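PDB 6O38: acinetobacter secreted protease CpaA, which probably cleaves proteins as a secreted zinc metalloprotease and is held here in complex with CpaB, its type II secretion chaperone. Local coordinates for residues Leu404-Ala409 with Arg415-Asp420; Tyr80-Asn85 with Trp91-Ala96. All coordinates share one frame; numbering follows the deposited sequence.

Contact 1: Leu404-Ala409 with Arg415-Asp420; sequences LTNLTA and RFYLRD. With SO4 (sulfate ion), chain O.
Within the reprolysin-like metalloprotease part of CpaA, N406 of helix 391-411 clasps the backbone of L418 on strand 416-425, a worked example of a primary amide standing in for a neighbouring strand. Helix and strand run nearly antiparallel here (167°), their axes 7.4 Å apart. N406 OD1 accepts from L418 N at 2.5 Å, while N406 ND2 gives a fairly straight bond to L418 O at 2.9 Å (166°), lying in the carbonyl plane on a lone pair. The backbone N-H and C=O of L418 are thus both met by one flat side chain, whereas R415, Y417 and R419 share backbone bonds with strand 367-381. At its root, N406 CB abuts the edge of the Y417 ring, 3.8 Å from Y417 CD1; the phenol OH of Y417 is bonded to E410. Farther along the strand, R419 NH1 makes a weak hydrogen bond to O1 of a sulfate (3.2 Å), probably from the crystallisation liquor.

An apolar layer adjoins the clasp. With CG of F416 lodged between backbone N and carbonyl carbon (chi1 84°), its ring is brought to the helix, where A409 CB lies 3.5 Å from F416 CE1. The methyl of T405 approaches the edge of the same ring and also meets L418, CG2 to CD1 3.7 Å. F416 and L418 also touch helix 496-504, which bears two of the three zinc-binding histidines, H498 and H502. Because all the touching residues are buried, the paired amide bonds probably spare L418 N and O the cost of burial without a partner, and they fix how the amide of N406 is rotated.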
loop_
_atom_site.group_PDB
_atom_site.type_symbol
_atom_site.label_atom_id
_atom_site.label_comp_id
_atom_site.label_asym_id
_atom_site.label_seq_id
_atom_site.Cartn_x
_atom_site.Cartn_y
_atom_site.Cartn_z
ATOM N N LEU A 404 0.196 -6.605 -10.808
ATOM C CA LEU A 404 -0.573 -6.326 -9.599
ATOM C C LEU A 404 -1.171 -7.602 -9.020
ATOM O O LEU A 404 -1.247 -7.757 -7.795
ATOM C CB LEU A 404 -1.668 -5.302 -9.896
ATOM C CG LEU A 404 -2.527 -4.884 -8.702
ATOM C CD1 LEU A 404 -1.687 -4.143 -7.677
ATOM C CD2 LEU A 404 -3.696 -4.030 -9.158
ATOM N N THR A 405 -1.604 -8.524 -9.882
ATOM C CA THR A 405 -2.120 -9.802 -9.401
ATOM C C THR A 405 -1.037 -10.591 -8.677
ATOM O O THR A 405 -1.269 -11.135 -7.591
ATOM C CB THR A 405 -2.690 -10.612 -10.566
ATOM O OG1 THR A 405 -3.650 -9.821 -11.275
ATOM C CG2 THR A 405 -3.364 -11.876 -10.052
ATOM N N ASN A 406 0.159 -10.667 -9.268
ATOM C CA ASN A 406 1.252 -11.395 -8.633
ATOM C C ASN A 406 1.680 -10.728 -7.331
ATOM O O ASN A 406 2.058 -11.411 -6.372
ATOM C CB ASN A 406 2.437 -11.515 -9.591
ATOM C CG ASN A 406 2.141 -12.417 -10.772
ATOM O OD1 ASN A 406 1.275 -13.289 -10.700
ATOM N ND2 ASN A 406 2.865 -12.215 -11.866
ATOM N N LEU A 407 1.633 -9.395 -7.280
ATOM C CA LEU A 407 1.945 -8.697 -6.037
ATOM C C LEU A 407 0.895 -8.983 -4.970
ATOM O O LEU A 407 1.233 -9.206 -3.801
ATOM C CB LEU A 407 2.059 -7.195 -6.290
ATOM C CG LEU A 407 2.242 -6.324 -5.044
ATOM C CD1 LEU A 407 3.591 -6.594 -4.395
ATOM C CD2 LEU A 407 2.092 -4.850 -5.384
ATOM N N THR A 408 -0.384 -8.980 -5.354
ATOM C CA THR A 408 -1.446 -9.297 -4.405
ATOM C C THR A 408 -1.335 -10.736 -3.916
ATOM O O THR A 408 -1.496 -11.009 -2.720
ATOM C CB THR A 408 -2.812 -9.054 -5.048
ATOM O OG1 THR A 408 -2.907 -7.689 -5.472
ATOM C CG2 THR A 408 -3.932 -9.351 -4.062
ATOM N N ALA A 409 -1.063 -11.672 -4.829
ATOM C CA ALA A 409 -0.928 -13.071 -4.440
ATOM C C ALA A 409 0.256 -13.276 -3.503
ATOM O O ALA A 409 0.154 -14.009 -2.513
ATOM C CB ALA A 409 -0.783 -13.949 -5.683
ATOM N N ARG A 415 -0.489 -19.380 -3.285
ATOM C CA ARG A 415 0.494 -20.226 -3.959
ATOM C C ARG A 415 0.251 -20.254 -5.469
ATOM O O ARG A 415 0.056 -21.304 -6.081
ATOM C CB ARG A 415 0.467 -21.632 -3.371
ATOM C CG ARG A 415 0.797 -21.696 -1.888
ATOM C CD ARG A 415 1.180 -23.105 -1.473
ATOM N NE ARG A 415 1.291 -23.239 -0.024
ATOM C CZ ARG A 415 0.287 -23.592 0.772
ATOM N NH1 ARG A 415 -0.908 -23.854 0.258
ATOM N NH2 ARG A 415 0.476 -23.690 2.080
ATOM N N PHE A 416 0.266 -19.068 -6.072
ATOM C CA PHE A 416 0.175 -18.984 -7.523
ATOM C C PHE A 416 0.800 -17.683 -8.005
ATOM O O PHE A 416 0.842 -16.688 -7.278
ATOM C CB PHE A 416 -1.277 -19.091 -8.013
ATOM C CG PHE A 416 -2.029 -17.788 -7.994
ATOM C CD1 PHE A 416 -2.603 -17.319 -6.825
ATOM C CD2 PHE A 416 -2.177 -17.042 -9.152
ATOM C CE1 PHE A 416 -3.302 -16.126 -6.808
ATOM C CE2 PHE A 416 -2.872 -15.846 -9.141
ATOM C CZ PHE A 416 -3.436 -15.388 -7.966
ATOM N N TYR A 417 1.286 -17.717 -9.243
ATOM C CA TYR A 417 1.708 -16.534 -9.975
ATOM C C TYR A 417 1.139 -16.607 -11.383
ATOM O O TYR A 417 0.966 -17.694 -11.940
ATOM C CB TYR A 417 3.236 -16.404 -10.061
ATOM C CG TYR A 417 3.934 -16.050 -8.769
ATOM C CD1 TYR A 417 3.970 -14.739 -8.313
ATOM C CD2 TYR A 417 4.591 -17.020 -8.024
ATOM C CE1 TYR A 417 4.620 -14.407 -7.139
ATOM C CE2 TYR A 417 5.245 -16.699 -6.851
ATOM C CZ TYR A 417 5.256 -15.392 -6.413
ATOM O OH TYR A 417 5.907 -15.071 -5.244
ATOM N N LEU A 418 0.848 -15.444 -11.955
ATOM C CA LEU A 418 0.410 -15.364 -13.340
ATOM C C LEU A 418 1.613 -15.110 -14.238
ATOM O O LEU A 418 2.449 -14.251 -13.939
ATOM C CB LEU A 418 -0.635 -14.263 -13.527
ATOM C CG LEU A 418 -2.005 -14.504 -12.893
ATOM C CD1 LEU A 418 -2.996 -13.450 -13.360
ATOM C CD2 LEU A 418 -2.513 -15.903 -13.210
ATOM N N ARG A 419 1.702 -15.868 -15.326
ATOM C CA ARG A 419 2.752 -15.706 -16.324
ATOM C C ARG A 419 2.097 -15.586 -17.689
ATOM O O ARG A 419 1.356 -16.484 -18.103
ATOM C CB ARG A 419 3.730 -16.886 -16.287
ATOM C CG ARG A 419 4.620 -17.023 -17.511
ATOM C CD ARG A 419 5.687 -18.083 -17.277
ATOM N NE ARG A 419 6.415 -18.430 -18.494
ATOM C CZ ARG A 419 6.208 -19.539 -19.197
ATOM N NH1 ARG A 419 6.917 -19.773 -20.292
ATOM N NH2 ARG A 419 5.296 -20.417 -18.803
ATOM N N ASP A 420 2.359 -14.481 -18.383
ATOM C CA ASP A 420 1.814 -14.299 -19.721
ATOM C C ASP A 420 2.715 -15.013 -20.724
ATOM O O ASP A 420 3.919 -14.743 -20.797
ATOM C CB ASP A 420 1.652 -12.813 -20.058
ATOM C CG ASP A 420 2.960 -12.133 -20.416
ATOM O OD1 ASP A 420 3.904 -12.176 -19.600
ATOM O OD2 ASP A 420 3.044 -11.563 -21.524
HETATM S S SO4 O . 8.444 -21.925 -22.278
HETATM O O1 SO4 O . 7.219 -22.581 -21.832
HETATM O O2 SO4 O . 9.555 -22.871 -22.211
HETATM O O3 SO4 O . 8.278 -21.468 -23.655
HETATM O O4 SO4 O . 8.729 -20.781 -21.417
#

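Contact 2: Tyr80-Asn85 with Trp91-Ala96; sequences YQFIFN and WIAQLA
Strands 80-85 and 91-93 form a twisted antiparallel hairpin, their directions 141° apart, in which I83 and I92 make a hydrogen-bonded pair and F82 faces A93 as a non-hydrogen-bonded one. I83 N donates to I92 O at 2.8 Å; the return bond, I92 N to I83 O, is 2.7 Å long. A third bond, Q94 N to Q81 O at 2.8 Å, carries the pairing further along the chain.

The aromatic face holds F82, F84, W91 and A93. F84 CB sits almost squarely over the six-membered ring of W91, 3.7 Å from its centroid, in a CH-pi contact. From there the phenyl ring turns its edge, led by CD1, toward the five-membered ring in an edge-to-face pair with planes at 68°. F82 CB packs against W91 CE3, and F82 CE1 lies 3.7 Å from A93 CB. The indole is anchored by its NE1, which is hydrogen-bonded to P39 O.

The face of I83 and I92 is aliphatic and amide in character and more exposed. Q94, bent at chi2 (-69°), folds its amide back so that NE2 rests 3.7 Å from I83 CD1, and I92 CD1 leans on N85 CB at 3.7 Å. N85 directs its own OD1 to Q88 N, within the turn of the hairpin. The two faces therefore differ: buried aromatic rings pack the hairpin of this StcE-type beta-sandwich unit on one, whereas partly exposed aliphatic and amide groups, able to meet solvent, line the other.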
loop_
_atom_site.group_PDB
_atom_site.type_symbol
_atom_site.label_atom_id
_atom_site.label_comp_id
_atom_site.label_asym_id
_atom_site.label_seq_id
_atom_site.Cartn_x
_atom_site.Cartn_y
_atom_site.Cartn_z
ATOM N N TYR A 80 -9.203 27.051 11.208
ATOM C CA TYR A 80 -7.841 26.653 11.534
ATOM C C TYR A 80 -6.964 27.888 11.676
ATOM O O TYR A 80 -7.050 28.818 10.870
ATOM C CB TYR A 80 -7.268 25.728 10.459
ATOM C CG TYR A 80 -7.970 24.396 10.358
ATOM C CD1 TYR A 80 -7.579 23.325 11.151
ATOM C CD2 TYR A 80 -9.020 24.206 9.472
ATOM C CE1 TYR A 80 -8.215 22.103 11.066
ATOM C CE2 TYR A 80 -9.664 22.985 9.378
ATOM C CZ TYR A 80 -9.257 21.938 10.177
ATOM O OH TYR A 80 -9.892 20.720 10.091
ATOM N N GLN A 81 -6.119 27.894 12.704
ATOM C CA GLN A 81 -5.242 29.022 12.992
ATOM C C GLN A 81 -3.814 28.522 13.141
ATOM O O GLN A 81 -3.560 27.571 13.886
ATOM C CB GLN A 81 -5.683 29.755 14.263
ATOM C CG GLN A 81 -4.943 31.057 14.518
ATOM C CD GLN A 81 -5.363 31.718 15.816
ATOM O OE1 GLN A 81 -5.384 32.945 15.922
ATOM N NE2 GLN A 81 -5.696 30.907 16.813
ATOM N N PHE A 82 -2.887 29.163 12.433
ATOM C CA PHE A 82 -1.477 28.803 12.471
ATOM C C PHE A 82 -0.643 30.021 12.836
ATOM O O PHE A 82 -0.952 31.144 12.426
ATOM C CB PHE A 82 -1.005 28.237 11.125
ATOM C CG PHE A 82 -1.677 26.953 10.735
ATOM C CD1 PHE A 82 -1.155 25.733 11.132
ATOM C CD2 PHE A 82 -2.828 26.965 9.965
ATOM C CE1 PHE A 82 -1.770 24.549 10.772
ATOM C CE2 PHE A 82 -3.449 25.785 9.602
ATOM C CZ PHE A 82 -2.918 24.576 10.006
ATOM N N ILE A 83 0.415 29.792 13.612
ATOM C CA ILE A 83 1.379 30.826 13.968
ATOM C C ILE A 83 2.764 30.305 13.615
ATOM O O ILE A 83 3.177 29.248 14.108
ATOM C CB ILE A 83 1.305 31.205 15.457
ATOM C CG1 ILE A 83 -0.061 31.810 15.788
ATOM C CG2 ILE A 83 2.420 32.176 15.814
ATOM C CD1 ILE A 83 -0.197 32.261 17.226
ATOM N N PHE A 84 3.475 31.037 12.762
ATOM C CA PHE A 84 4.786 30.605 12.304
ATOM C C PHE A 84 5.779 30.581 13.467
ATOM O O PHE A 84 5.509 31.072 14.569
ATOM C CB PHE A 84 5.285 31.519 11.184
ATOM C CG PHE A 84 6.399 30.927 10.363
ATOM C CD1 PHE A 84 6.148 29.895 9.474
ATOM C CD2 PHE A 84 7.692 31.409 10.473
ATOM C CE1 PHE A 84 7.168 29.350 8.716
ATOM C CE2 PHE A 84 8.716 30.870 9.718
ATOM C CZ PHE A 84 8.453 29.839 8.838
ATOM N N ASN A 85 6.943 29.988 13.213
ATOM C CA ASN A 85 7.993 29.886 14.223
ATOM C C ASN A 85 9.329 29.796 13.501
ATOM O O ASN A 85 9.614 28.787 12.851
ATOM C CB ASN A 85 7.771 28.675 15.124
ATOM C CG ASN A 85 8.791 28.585 16.241
ATOM O OD1 ASN A 85 9.893 28.073 16.051
ATOM N ND2 ASN A 85 8.424 29.080 17.418
ATOM N N TRP A 91 4.909 26.195 10.666
ATOM C CA TRP A 91 3.686 26.830 11.138
ATOM C C TRP A 91 3.103 26.000 12.276
ATOM O O TRP A 91 2.709 24.847 12.068
ATOM C CB TRP A 91 2.671 26.973 10.005
ATOM C CG TRP A 91 3.020 28.021 8.990
ATOM C CD1 TRP A 91 3.713 27.840 7.828
ATOM C CD2 TRP A 91 2.680 29.412 9.040
ATOM N NE1 TRP A 91 3.830 29.033 7.156
ATOM C CE2 TRP A 91 3.204 30.013 7.879
ATOM C CE3 TRP A 91 1.985 30.208 9.957
ATOM C CZ2 TRP A 91 3.057 31.373 7.610
ATOM C CZ3 TRP A 91 1.841 31.557 9.688
ATOM C CH2 TRP A 91 2.376 32.126 8.526
ATOM N N ILE A 92 3.048 26.582 13.468
ATOM C CA ILE A 92 2.515 25.900 14.643
ATOM C C ILE A 92 1.004 26.073 14.669
ATOM O O ILE A 92 0.496 27.199 14.587
ATOM C CB ILE A 92 3.158 26.439 15.932
ATOM C CG1 ILE A 92 4.677 26.266 15.882
ATOM C CG2 ILE A 92 2.579 25.735 17.150
ATOM C CD1 ILE A 92 5.386 26.737 17.132
ATOM N N ALA A 93 0.283 24.961 14.786
ATOM C CA ALA A 93 -1.172 24.994 14.773
ATOM C C ALA A 93 -1.719 25.377 16.141
ATOM O O ALA A 93 -1.178 24.981 17.179
ATOM C CB ALA A 93 -1.732 23.637 14.348
ATOM N N GLN A 94 -2.802 26.151 16.137
ATOM C CA GLN A 94 -3.488 26.589 17.350
ATOM C C GLN A 94 -4.859 25.914 17.369
ATOM O O GLN A 94 -5.843 26.462 16.871
ATOM C CB GLN A 94 -3.609 28.112 17.393
ATOM C CG GLN A 94 -2.318 28.850 17.067
ATOM C CD GLN A 94 -1.264 28.691 18.145
ATOM O OE1 GLN A 94 -1.579 28.629 19.334
ATOM N NE2 GLN A 94 -0.003 28.623 17.734
ATOM N N LEU A 95 -4.914 24.718 17.948
ATOM C CA LEU A 95 -6.132 23.921 17.951
ATOM C C LEU A 95 -6.979 24.213 19.185
ATOM O O LEU A 95 -6.470 24.617 20.233
ATOM C CB LEU A 95 -5.797 22.431 17.898
ATOM C CG LEU A 95 -4.977 21.963 16.696
ATOM C CD1 LEU A 95 -4.652 20.482 16.809
ATOM C CD2 LEU A 95 -5.712 22.258 15.398
ATOM N N ALA A 96 -8.287 24.009 19.041
ATOM C CA ALA A 96 -9.205 24.110 20.170
ATOM C C ALA A 96 -8.856 23.065 21.222
ATOM O O ALA A 96 -8.888 21.861 20.948
ATOM C CB ALA A 96 -10.646 23.934 19.695
#

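How the contacts relate
The two contacts lie on opposite sides of the chain's centre, about 47 Å apart between centres, and do not touch. Contact 1 is buried in the metalloprotease part and joins a helix to a strand next to the helix carrying two of the zinc ligands; contact 2 is partly buried in an N-terminal StcE-type beta-sandwich unit and joins two adjacent strands. The chemistry follows the place. In 80-85 with 91-96, main chain bonds main chain and side chains sort between two faces, whereas in 404-409 with 415-420 a side-chain amide supplies the bonds instead. CpaB packs through its F144 on L404 and L407 of contact 1, which do not meet the strand, and leaves contact 2 untouched.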